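Local coordinates for protein dextranase (Pseudarthrobacter oxydans, PDB 6NZS) that cleaves internal alpha-1,6-glucosidic linkages of dextran, acting as an endo-hydrolase of glycoside hydrolase family 49, at residues L316-Q330 with F342-E356. Sequence-based numbering, arbitrary orientation.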
loop_
_atom_site.group_PDB
_atom_site.type_symbol
_atom_site.label_atom_id
_atom_site.label_comp_id
_atom_site.label_asym_id
_atom_site.label_seq_id
_atom_site.Cartn_x
_atom_site.Cartn_y
_atom_site.Cartn_z
ATOM N N LEU A 316 -11.752 -5.946 3.619
ATOM C CA LEU A 316 -12.049 -7.234 3.006
ATOM C C LEU A 316 -11.616 -8.334 3.963
ATOM O O LEU A 316 -10.476 -8.337 4.438
ATOM C CB LEU A 316 -11.297 -7.391 1.681
ATOM C CG LEU A 316 -11.694 -6.435 0.558
ATOM C CD1 LEU A 316 -10.693 -6.555 -0.581
ATOM C CD2 LEU A 316 -13.112 -6.697 0.080
ATOM N N GLN A 317 -12.519 -9.279 4.229
ATOM C CA GLN A 317 -12.205 -10.385 5.124
ATOM C C GLN A 317 -12.817 -11.664 4.578
ATOM O O GLN A 317 -13.935 -11.649 4.056
ATOM C CB GLN A 317 -12.720 -10.130 6.547
ATOM C CG GLN A 317 -12.587 -11.346 7.464
ATOM C CD GLN A 317 -12.747 -10.996 8.924
ATOM O OE1 GLN A 317 -12.631 -9.833 9.310
ATOM N NE2 GLN A 317 -13.015 -12.006 9.750
ATOM N N PHE A 318 -12.072 -12.762 4.698
ATOM C CA PHE A 318 -12.497 -14.061 4.209
ATOM C C PHE A 318 -12.270 -15.117 5.275
ATOM O O PHE A 318 -11.476 -14.939 6.201
ATOM C CB PHE A 318 -11.713 -14.453 2.960
ATOM C CG PHE A 318 -12.003 -13.582 1.786
ATOM C CD1 PHE A 318 -11.334 -12.378 1.609
ATOM C CD2 PHE A 318 -12.963 -13.955 0.870
ATOM C CE1 PHE A 318 -11.620 -11.571 0.520
ATOM C CE2 PHE A 318 -13.248 -13.161 -0.212
ATOM C CZ PHE A 318 -12.583 -11.967 -0.392
ATOM N N ALA A 319 -12.985 -16.229 5.118
ATOM C CA ALA A 319 -12.834 -17.406 5.964
ATOM C C ALA A 319 -12.354 -18.557 5.097
ATOM O O ALA A 319 -12.909 -18.799 4.020
ATOM C CB ALA A 319 -14.168 -17.768 6.621
ATOM N N SER A 320 -11.321 -19.259 5.560
ATOM C CA SER A 320 -10.720 -20.360 4.817
ATOM C C SER A 320 -11.053 -21.677 5.509
ATOM O O SER A 320 -10.705 -21.869 6.681
ATOM C CB SER A 320 -9.202 -20.196 4.716
ATOM O OG SER A 320 -8.619 -21.307 4.041
ATOM N N ALA A 321 -11.719 -22.572 4.779
ATOM C CA ALA A 321 -11.965 -23.922 5.257
ATOM C C ALA A 321 -10.702 -24.756 5.085
ATOM O O ALA A 321 -9.729 -24.334 4.459
ATOM C CB ALA A 321 -13.106 -24.556 4.462
ATOM N N ASP A 322 -10.706 -25.961 5.659
ATOM C CA ASP A 322 -9.585 -26.862 5.409
ATOM C C ASP A 322 -9.436 -27.155 3.921
ATOM O O ASP A 322 -8.313 -27.294 3.420
ATOM C CB ASP A 322 -9.760 -28.160 6.199
ATOM C CG ASP A 322 -9.299 -28.033 7.631
ATOM O OD1 ASP A 322 -8.486 -27.131 7.926
ATOM O OD2 ASP A 322 -9.749 -28.839 8.470
ATOM N N ALA A 323 -10.553 -27.246 3.198
ATOM C CA ALA A 323 -10.508 -27.518 1.768
ATOM C C ALA A 323 -9.740 -26.423 1.033
ATOM O O ALA A 323 -9.708 -25.261 1.456
ATOM C CB ALA A 323 -11.927 -27.604 1.199
ATOM N N GLU A 324 -9.110 -26.819 -0.072
ATOM C CA GLU A 324 -8.380 -25.885 -0.921
ATOM C C GLU A 324 -9.346 -24.890 -1.551
ATOM O O GLU A 324 -10.385 -25.273 -2.099
ATOM C CB GLU A 324 -7.645 -26.656 -2.019
ATOM C CG GLU A 324 -6.977 -25.778 -3.074
ATOM C CD GLU A 324 -6.378 -26.584 -4.218
ATOM O OE1 GLU A 324 -6.912 -26.513 -5.344
ATOM O OE2 GLU A 324 -5.372 -27.290 -3.990
ATOM N N GLN A 325 -8.991 -23.604 -1.494
ATOM C CA GLN A 325 -9.845 -22.546 -2.008
ATOM C C GLN A 325 -8.974 -21.519 -2.712
ATOM O O GLN A 325 -7.769 -21.433 -2.469
ATOM C CB GLN A 325 -10.609 -21.853 -0.877
ATOM C CG GLN A 325 -11.623 -22.742 -0.156
ATOM C CD GLN A 325 -12.055 -22.149 1.166
ATOM O OE1 GLN A 325 -11.282 -22.099 2.121
ATOM N NE2 GLN A 325 -13.291 -21.660 1.221
ATOM N N LYS A 326 -9.605 -20.729 -3.573
ATOM C CA LYS A 326 -8.915 -19.681 -4.310
ATOM C C LYS A 326 -9.700 -18.384 -4.214
ATOM O O LYS A 326 -10.928 -18.388 -4.108
ATOM C CB LYS A 326 -8.762 -20.052 -5.782
ATOM C CG LYS A 326 -7.932 -21.309 -6.011
ATOM C CD LYS A 326 -7.972 -21.725 -7.471
ATOM C CE LYS A 326 -6.726 -21.284 -8.204
ATOM N NZ LYS A 326 -6.202 -22.360 -9.091
ATOM N N LEU A 327 -8.969 -17.270 -4.245
ATOM C CA LEU A 327 -9.560 -15.941 -4.348
ATOM C C LEU A 327 -8.850 -15.194 -5.462
ATOM O O LEU A 327 -7.619 -15.131 -5.463
ATOM C CB LEU A 327 -9.373 -15.155 -3.047
ATOM C CG LEU A 327 -9.580 -13.638 -3.150
ATOM C CD1 LEU A 327 -11.049 -13.326 -3.401
ATOM C CD2 LEU A 327 -9.103 -12.941 -1.888
ATOM N N ASP A 328 -9.613 -14.662 -6.417
ATOM C CA ASP A 328 -9.107 -13.667 -7.359
ATOM C C ASP A 328 -9.494 -12.304 -6.808
ATOM O O ASP A 328 -10.680 -12.032 -6.598
ATOM C CB ASP A 328 -9.730 -13.834 -8.746
ATOM C CG ASP A 328 -9.263 -15.083 -9.464
ATOM O OD1 ASP A 328 -8.400 -15.802 -8.920
ATOM O OD2 ASP A 328 -9.783 -15.346 -10.577
ATOM N N LEU A 329 -8.498 -11.456 -6.573
ATOM C CA LEU A 329 -8.713 -10.104 -6.066
ATOM C C LEU A 329 -8.087 -9.195 -7.114
ATOM O O LEU A 329 -6.863 -9.178 -7.260
ATOM C CB LEU A 329 -8.037 -9.940 -4.705
ATOM C CG LEU A 329 -8.001 -8.526 -4.114
ATOM C CD1 LEU A 329 -9.406 -7.971 -3.916
ATOM C CD2 LEU A 329 -7.237 -8.531 -2.786
ATOM N N GLN A 330 -8.915 -8.473 -7.861
ATOM C CA GLN A 330 -8.427 -7.762 -9.037
ATOM C C GLN A 330 -9.093 -6.403 -9.138
ATOM O O GLN A 330 -10.268 -6.243 -8.791
ATOM C CB GLN A 330 -8.732 -8.572 -10.317
ATOM C CG GLN A 330 -8.242 -7.959 -11.645
ATOM C CD GLN A 330 -9.217 -6.953 -12.227
ATOM O OE1 GLN A 330 -10.392 -6.907 -11.838
ATOM N NE2 GLN A 330 -8.734 -6.132 -13.159
ATOM N N PHE A 342 -7.007 -6.129 4.938
ATOM C CA PHE A 342 -7.301 -7.447 4.387
ATOM C C PHE A 342 -6.864 -8.514 5.377
ATOM O O PHE A 342 -5.751 -8.448 5.901
ATOM C CB PHE A 342 -6.529 -7.612 3.063
ATOM C CG PHE A 342 -6.769 -8.928 2.391
ATOM C CD1 PHE A 342 -6.002 -10.036 2.718
ATOM C CD2 PHE A 342 -7.773 -9.061 1.449
ATOM C CE1 PHE A 342 -6.238 -11.259 2.121
ATOM C CE2 PHE A 342 -8.009 -10.291 0.845
ATOM C CZ PHE A 342 -7.242 -11.376 1.179
ATOM N N VAL A 343 -7.719 -9.518 5.602
ATOM C CA VAL A 343 -7.357 -10.645 6.456
ATOM C C VAL A 343 -8.147 -11.881 6.049
ATOM O O VAL A 343 -9.259 -11.793 5.521
ATOM C CB VAL A 343 -7.544 -10.348 7.964
ATOM C CG1 VAL A 343 -9.017 -10.426 8.357
ATOM C CG2 VAL A 343 -6.711 -11.305 8.820
ATOM N N VAL A 344 -7.536 -13.037 6.276
ATOM C CA VAL A 344 -8.181 -14.330 6.124
ATOM C C VAL A 344 -7.977 -15.071 7.432
ATOM O O VAL A 344 -6.855 -15.119 7.950
ATOM C CB VAL A 344 -7.562 -15.139 4.968
ATOM C CG1 VAL A 344 -8.212 -16.520 4.877
ATOM C CG2 VAL A 344 -7.686 -14.382 3.655
ATOM N N TYR A 345 -9.052 -15.625 7.979
ATOM C CA TYR A 345 -8.966 -16.481 9.150
ATOM C C TYR A 345 -9.422 -17.879 8.768
ATOM O O TYR A 345 -10.237 -18.052 7.862
ATOM C CB TYR A 345 -9.848 -15.964 10.277
ATOM C CG TYR A 345 -9.340 -14.693 10.911
ATOM C CD1 TYR A 345 -8.078 -14.638 11.489
ATOM C CD2 TYR A 345 -10.120 -13.551 10.933
ATOM C CE1 TYR A 345 -7.611 -13.470 12.069
ATOM C CE2 TYR A 345 -9.665 -12.383 11.511
ATOM C CZ TYR A 345 -8.412 -12.350 12.076
ATOM O OH TYR A 345 -7.960 -11.187 12.655
ATOM N N GLY A 346 -8.890 -18.875 9.478
ATOM C CA GLY A 346 -9.169 -20.268 9.196
ATOM C C GLY A 346 -7.889 -21.015 8.864
ATOM O O GLY A 346 -6.851 -20.818 9.507
ATOM N N ASN A 347 -7.965 -21.871 7.857
ATOM C CA ASN A 347 -6.777 -22.588 7.411
ATOM C C ASN A 347 -5.968 -21.649 6.526
ATOM O O ASN A 347 -6.289 -21.449 5.352
ATOM C CB ASN A 347 -7.143 -23.876 6.685
ATOM C CG ASN A 347 -5.932 -24.752 6.438
ATOM O OD1 ASN A 347 -4.845 -24.255 6.131
ATOM N ND2 ASN A 347 -6.105 -26.061 6.585
ATOM N N GLU A 348 -4.892 -21.098 7.089
ATOM C CA GLU A 348 -4.054 -20.150 6.363
ATOM C C GLU A 348 -3.197 -20.801 5.286
ATOM O O GLU A 348 -2.528 -20.080 4.534
ATOM C CB GLU A 348 -3.194 -19.364 7.357
ATOM C CG GLU A 348 -4.030 -18.608 8.388
ATOM C CD GLU A 348 -3.204 -17.756 9.346
ATOM O OE1 GLU A 348 -1.959 -17.834 9.314
ATOM O OE2 GLU A 348 -3.812 -17.011 10.143
ATOM N N GLN A 349 -3.204 -22.128 5.168
ATOM C CA GLN A 349 -2.417 -22.814 4.156
ATOM C C GLN A 349 -3.237 -23.268 2.953
ATOM O O GLN A 349 -2.662 -23.802 2.002
ATOM C CB GLN A 349 -1.682 -24.012 4.774
ATOM C CG GLN A 349 -0.618 -23.624 5.795
ATOM C CD GLN A 349 0.309 -24.782 6.139
ATOM O OE1 GLN A 349 0.605 -25.631 5.296
ATOM N NE2 GLN A 349 0.771 -24.821 7.385
ATOM N N THR A 350 -4.555 -23.055 2.952
ATOM C CA THR A 350 -5.405 -23.552 1.870
ATOM C C THR A 350 -6.296 -22.455 1.303
ATOM O O THR A 350 -7.438 -22.697 0.907
ATOM C CB THR A 350 -6.236 -24.755 2.316
ATOM O OG1 THR A 350 -7.123 -24.355 3.357
ATOM C CG2 THR A 350 -5.334 -25.886 2.825
ATOM N N PHE A 351 -5.785 -21.227 1.228
ATOM C CA PHE A 351 -6.541 -20.088 0.698
ATOM C C PHE A 351 -5.619 -19.330 -0.251
ATOM O O PHE A 351 -4.884 -18.425 0.156
ATOM C CB PHE A 351 -7.066 -19.198 1.820
ATOM C CG PHE A 351 -8.154 -18.269 1.380
ATOM C CD1 PHE A 351 -9.477 -18.691 1.349
ATOM C CD2 PHE A 351 -7.856 -16.970 0.986
ATOM C CE1 PHE A 351 -10.482 -17.840 0.931
ATOM C CE2 PHE A 351 -8.856 -16.112 0.571
ATOM C CZ PHE A 351 -10.168 -16.542 0.543
ATOM N N HIS A 352 -5.671 -19.682 -1.526
ATOM C CA HIS A 352 -4.650 -19.279 -2.484
ATOM C C HIS A 352 -5.115 -18.063 -3.265
ATOM O O HIS A 352 -6.107 -18.130 -4.001
ATOM C CB HIS A 352 -4.313 -20.457 -3.394
ATOM C CG HIS A 352 -3.981 -21.695 -2.622
ATOM N ND1 HIS A 352 -2.921 -21.756 -1.741
ATOM C CD2 HIS A 352 -4.596 -22.900 -2.552
ATOM C CE1 HIS A 352 -2.888 -22.952 -1.178
ATOM N NE2 HIS A 352 -3.893 -23.665 -1.653
ATOM N N MET A 353 -4.384 -16.961 -3.120
ATOM C CA MET A 353 -4.811 -15.671 -3.647
ATOM C C MET A 353 -4.105 -15.349 -4.952
ATOM O O MET A 353 -2.911 -15.620 -5.119
ATOM C CB MET A 353 -4.514 -14.571 -2.628
ATOM C CG MET A 353 -5.223 -14.798 -1.309
ATOM S SD MET A 353 -4.534 -13.813 0.022
ATOM C CE MET A 353 -4.568 -12.185 -0.739
ATOM N N ASN A 354 -4.850 -14.756 -5.877
ATOM C CA ASN A 354 -4.317 -14.259 -7.141
ATOM C C ASN A 354 -4.725 -12.792 -7.201
ATOM O O ASN A 354 -5.867 -12.475 -7.559
ATOM C CB ASN A 354 -4.887 -15.065 -8.313
ATOM C CG ASN A 354 -4.399 -14.578 -9.659
ATOM O OD1 ASN A 354 -3.478 -13.776 -9.746
ATOM N ND2 ASN A 354 -5.035 -15.055 -10.724
ATOM N N VAL A 355 -3.793 -11.906 -6.847
ATOM C CA VAL A 355 -4.062 -10.483 -6.679
ATOM C C VAL A 355 -3.416 -9.737 -7.836
ATOM O O VAL A 355 -2.227 -9.928 -8.113
ATOM C CB VAL A 355 -3.497 -9.973 -5.342
ATOM C CG1 VAL A 355 -3.870 -8.508 -5.140
ATOM C CG2 VAL A 355 -4.008 -10.816 -4.175
ATOM N N GLU A 356 -4.176 -8.872 -8.502
ATOM C CA GLU A 356 -3.550 -8.076 -9.552
ATOM C C GLU A 356 -4.302 -6.777 -9.775
ATOM O O GLU A 356 -5.528 -6.715 -9.647
ATOM C CB GLU A 356 -3.421 -8.836 -10.869
ATOM C CG GLU A 356 -4.709 -9.224 -11.478
ATOM C CD GLU A 356 -4.569 -10.509 -12.273
ATOM O OE1 GLU A 356 -3.542 -10.698 -12.956
ATOM O OE2 GLU A 356 -5.480 -11.334 -12.199
HETATM O O HOH W 1 -6.955 -17.282 -10.696
#
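F318 and F351 meet inside two successive coils of a right-handed parallel beta-helix, the solenoid fold of this glycoside hydrolase family. Strand 316-320 pairs in parallel with 342-346 and strand 325-330 with 351-356, so that each residue lies beside the one 26 positions further on, and L316, F318, L327 and L329, with F342, V344, F351, M353 and V355 on the next coil, all turn into the interior. The F351 ring, with CG anti to its backbone N (chi1 -163°), reaches across the coil until CZ lies 3.5 Å from F318 CB; the two ring planes are inclined at 42°. F342 meets F318 at a similar tilt, its CE2 3.8 Å from F318 CE1. L327 ties the three rings together: its CD2 sits over one face of F318, off-centre, and touches the edge of F342 at CZ (3.9 Å), while its CB packs against F351 CE2. Next in line along the coil axis, F318 stacks on F268.

Where the chain turns, polar groups take over. S320 OG donates to N347 O (2.7 Å), and N347 ND2 reaches D322 OD1 (2.9 Å) from the anti side, 28° out of the carboxylate plane, with the two flat groups nearly perpendicular. N347 OD1 accepts from Q349 N in an Asx turn, so both ends of the amide are held. On the outward face, a water accepts from N354 ND2 and donates to D328 OD1, 2.7 Å away; R201 forms salt bridges with D328 and E356, probably offsetting the proximity of the two carboxylates.

The contact thus joins neighbouring coils through three kinds of interaction: a ladder of backbone hydrogen bonds, an aromatic-aliphatic interior, and a corner whose asparagine is fixed in rotation by bonds to both its amide oxygen and nitrogen.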